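Local coordinates for putative S-adenosylmethionine-dependent methyltransferase (Bacteroides thetaiotaomicron, PDB 1WYZ), which probably transfers methyl groups from S-adenosylmethionine to a substrate not yet identified, at residues I32-V37 / S58-P63. Sequence-based numbering, arbitrary orientation.
Sequences IRHFIV and SLTFYP
Phe-35 and Phe-61 share nearly the same first torsion, with chi1 at -56° and -53°: in each, CG lies anti to the carbonyl carbon, beside the backbone N. With both side chains on the Val-37 side of the strands, this matched rotation lays the two rings near parallel but slid apart, with 5.9 Å between the ring centroids. Overlap is therefore slight and the touch is oblique, Phe-35 CD1 to Phe-61 CE2 at 4.3 Å. Val-37 adds to this side by reaching Phe-61 CB with its CG2. Ile-36 and Tyr-62 turn to the other side, where the phenol ring also meets Tyr-76 of helix 70-81.

The backbones illustrate parallel pairing in a beta-alpha-beta unit: strand 34-37 leads through helix 40-50 to strand 62-63, which forms one border of the parallel sheet of the N-terminal half. Tyr-62 is gripped on both its polar backbone atoms. Tyr-62 N donates to Phe-35 O at 2.9 Å, nearly straight. Tyr-62 O receives Val-37 N at 3.0 Å, the donor tilted from the carbonyl plane. Ile-36, between these acceptor and donor residues, turns its own backbone bonds to Gly-87 and Ile-89 of the next strand.

Before the bridges begin, the pairing gives way to side-chain contact. Thr-60, poorly ordered, sets its OG1 beside the His-34 backbone, 3.4 Å from His-34 CA. The edge of the His-34 ring faces Tyr-62 OH, with His-34 CD2 4.4 Å away, a loose contact and not a hydrogen bond.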
loop_
_atom_site.group_PDB
_atom_site.type_symbol
_atom_site.label_atom_id
_atom_site.label_comp_id
_atom_site.label_asym_id
_atom_site.label_seq_id
_atom_site.Cartn_x
_atom_site.Cartn_y
_atom_site.Cartn_z
ATOM N N ILE A 32 23.623 5.199 -2.991
ATOM C CA ILE A 32 23.630 5.450 -1.552
ATOM C C ILE A 32 24.820 4.853 -0.810
ATOM O O ILE A 32 25.165 3.693 -1.008
ATOM C CB ILE A 32 22.341 4.928 -0.928
ATOM C CG1 ILE A 32 21.145 5.558 -1.650
ATOM C CG2 ILE A 32 22.322 5.233 0.554
ATOM C CD1 ILE A 32 20.859 7.029 -1.413
ATOM N N ARG A 33 25.428 5.664 0.052
ATOM C CA ARG A 33 26.588 5.260 0.846
ATOM C C ARG A 33 26.237 5.166 2.326
ATOM O O ARG A 33 26.951 4.530 3.100
ATOM C CB ARG A 33 27.721 6.281 0.708
ATOM C CG ARG A 33 28.283 6.469 -0.692
ATOM C CD ARG A 33 29.373 7.538 -0.667
ATOM N NE ARG A 33 30.048 7.687 -1.952
ATOM C CZ ARG A 33 31.051 8.533 -2.176
ATOM N NH1 ARG A 33 31.497 9.313 -1.197
ATOM N NH2 ARG A 33 31.614 8.594 -3.378
ATOM N N HIS A 34 25.143 5.824 2.711
ATOM C CA HIS A 34 24.687 5.854 4.104
ATOM C C HIS A 34 23.248 5.365 4.248
ATOM O O HIS A 34 22.337 5.927 3.651
ATOM C CB HIS A 34 24.750 7.283 4.654
ATOM C CG HIS A 34 25.984 8.034 4.265
ATOM N ND1 HIS A 34 26.353 8.232 2.952
ATOM C CD2 HIS A 34 26.912 8.674 5.016
ATOM C CE1 HIS A 34 27.453 8.962 2.909
ATOM N NE2 HIS A 34 27.812 9.243 4.148
ATOM N N PHE A 35 23.041 4.340 5.059
ATOM C CA PHE A 35 21.701 3.812 5.267
ATOM C C PHE A 35 21.277 3.944 6.721
ATOM O O PHE A 35 22.096 3.873 7.624
ATOM C CB PHE A 35 21.631 2.332 4.870
ATOM C CG PHE A 35 22.055 2.062 3.461
ATOM C CD1 PHE A 35 23.405 1.968 3.130
ATOM C CD2 PHE A 35 21.106 1.952 2.447
ATOM C CE1 PHE A 35 23.807 1.778 1.804
ATOM C CE2 PHE A 35 21.501 1.761 1.107
ATOM C CZ PHE A 35 22.850 1.675 0.787
ATOM N N ILE A 36 19.987 4.148 6.935
ATOM C CA ILE A 36 19.431 4.233 8.275
ATOM C C ILE A 36 18.569 2.978 8.315
ATOM O O ILE A 36 17.645 2.826 7.518
ATOM C CB ILE A 36 18.572 5.508 8.459
ATOM C CG1 ILE A 36 19.474 6.743 8.475
ATOM C CG2 ILE A 36 17.823 5.458 9.782
ATOM C CD1 ILE A 36 20.412 6.922 9.619
ATOM N N VAL A 37 18.884 2.070 9.234
ATOM C CA VAL A 37 18.170 0.800 9.312
ATOM C C VAL A 37 17.704 0.344 10.687
ATOM O O VAL A 37 18.190 0.812 11.718
ATOM C CB VAL A 37 19.045 -0.325 8.735
ATOM C CG1 VAL A 37 19.334 -0.063 7.261
ATOM C CG2 VAL A 37 20.349 -0.404 9.523
ATOM N N SER A 58 31.332 0.173 3.491
ATOM C CA SER A 58 30.815 1.541 3.559
ATOM C C SER A 58 30.021 1.628 4.861
ATOM O O SER A 58 28.952 2.242 4.921
ATOM C CB SER A 58 29.896 1.832 2.363
ATOM O OG SER A 58 28.703 1.058 2.408
ATOM N N LEU A 59 30.567 0.992 5.895
ATOM C CA LEU A 59 29.958 0.933 7.222
ATOM C C LEU A 59 29.577 2.284 7.799
ATOM O O LEU A 59 30.323 2.885 8.573
ATOM C CB LEU A 59 30.892 0.202 8.195
ATOM C CG LEU A 59 30.529 0.134 9.683
ATOM C CD1 LEU A 59 29.095 -0.338 9.872
ATOM C CD2 LEU A 59 31.502 -0.809 10.380
ATOM N N THR A 60 28.398 2.749 7.409
ATOM C CA THR A 60 27.853 4.011 7.875
ATOM C C THR A 60 26.395 3.741 8.211
ATOM O O THR A 60 25.581 4.658 8.319
ATOM C CB THR A 60 27.943 5.098 6.787
ATOM O OG1 THR A 60 27.473 4.564 5.545
ATOM C CG2 THR A 60 29.377 5.573 6.623
ATOM N N PHE A 61 26.071 2.460 8.363
ATOM C CA PHE A 61 24.717 2.055 8.698
ATOM C C PHE A 61 24.373 2.601 10.080
ATOM O O PHE A 61 25.021 2.257 11.066
ATOM C CB PHE A 61 24.602 0.530 8.730
ATOM C CG PHE A 61 25.102 -0.158 7.484
ATOM C CD1 PHE A 61 26.471 -0.273 7.229
ATOM C CD2 PHE A 61 24.203 -0.726 6.581
ATOM C CE1 PHE A 61 26.939 -0.954 6.090
ATOM C CE2 PHE A 61 24.656 -1.408 5.440
ATOM C CZ PHE A 61 26.027 -1.521 5.198
ATOM N N TYR A 62 23.360 3.454 10.148
ATOM C CA TYR A 62 22.935 4.033 11.419
ATOM C C TYR A 62 21.739 3.251 11.966
ATOM O O TYR A 62 20.686 3.182 11.322
ATOM C CB TYR A 62 22.536 5.506 11.234
ATOM C CG TYR A 62 23.662 6.399 10.763
ATOM C CD1 TYR A 62 24.769 6.658 11.576
ATOM C CD2 TYR A 62 23.631 6.978 9.496
ATOM C CE1 TYR A 62 25.823 7.477 11.132
ATOM C CE2 TYR A 62 24.679 7.798 9.042
ATOM C CZ TYR A 62 25.770 8.039 9.862
ATOM O OH TYR A 62 26.799 8.824 9.392
ATOM N N PRO A 63 21.894 2.634 13.153
ATOM C CA PRO A 63 20.828 1.857 13.796
ATOM C C PRO A 63 19.681 2.758 14.239
ATOM O O PRO A 63 19.912 3.833 14.802
ATOM C CB PRO A 63 21.544 1.205 14.976
ATOM C CG PRO A 63 22.935 1.039 14.475
ATOM C CD PRO A 63 23.183 2.383 13.818
#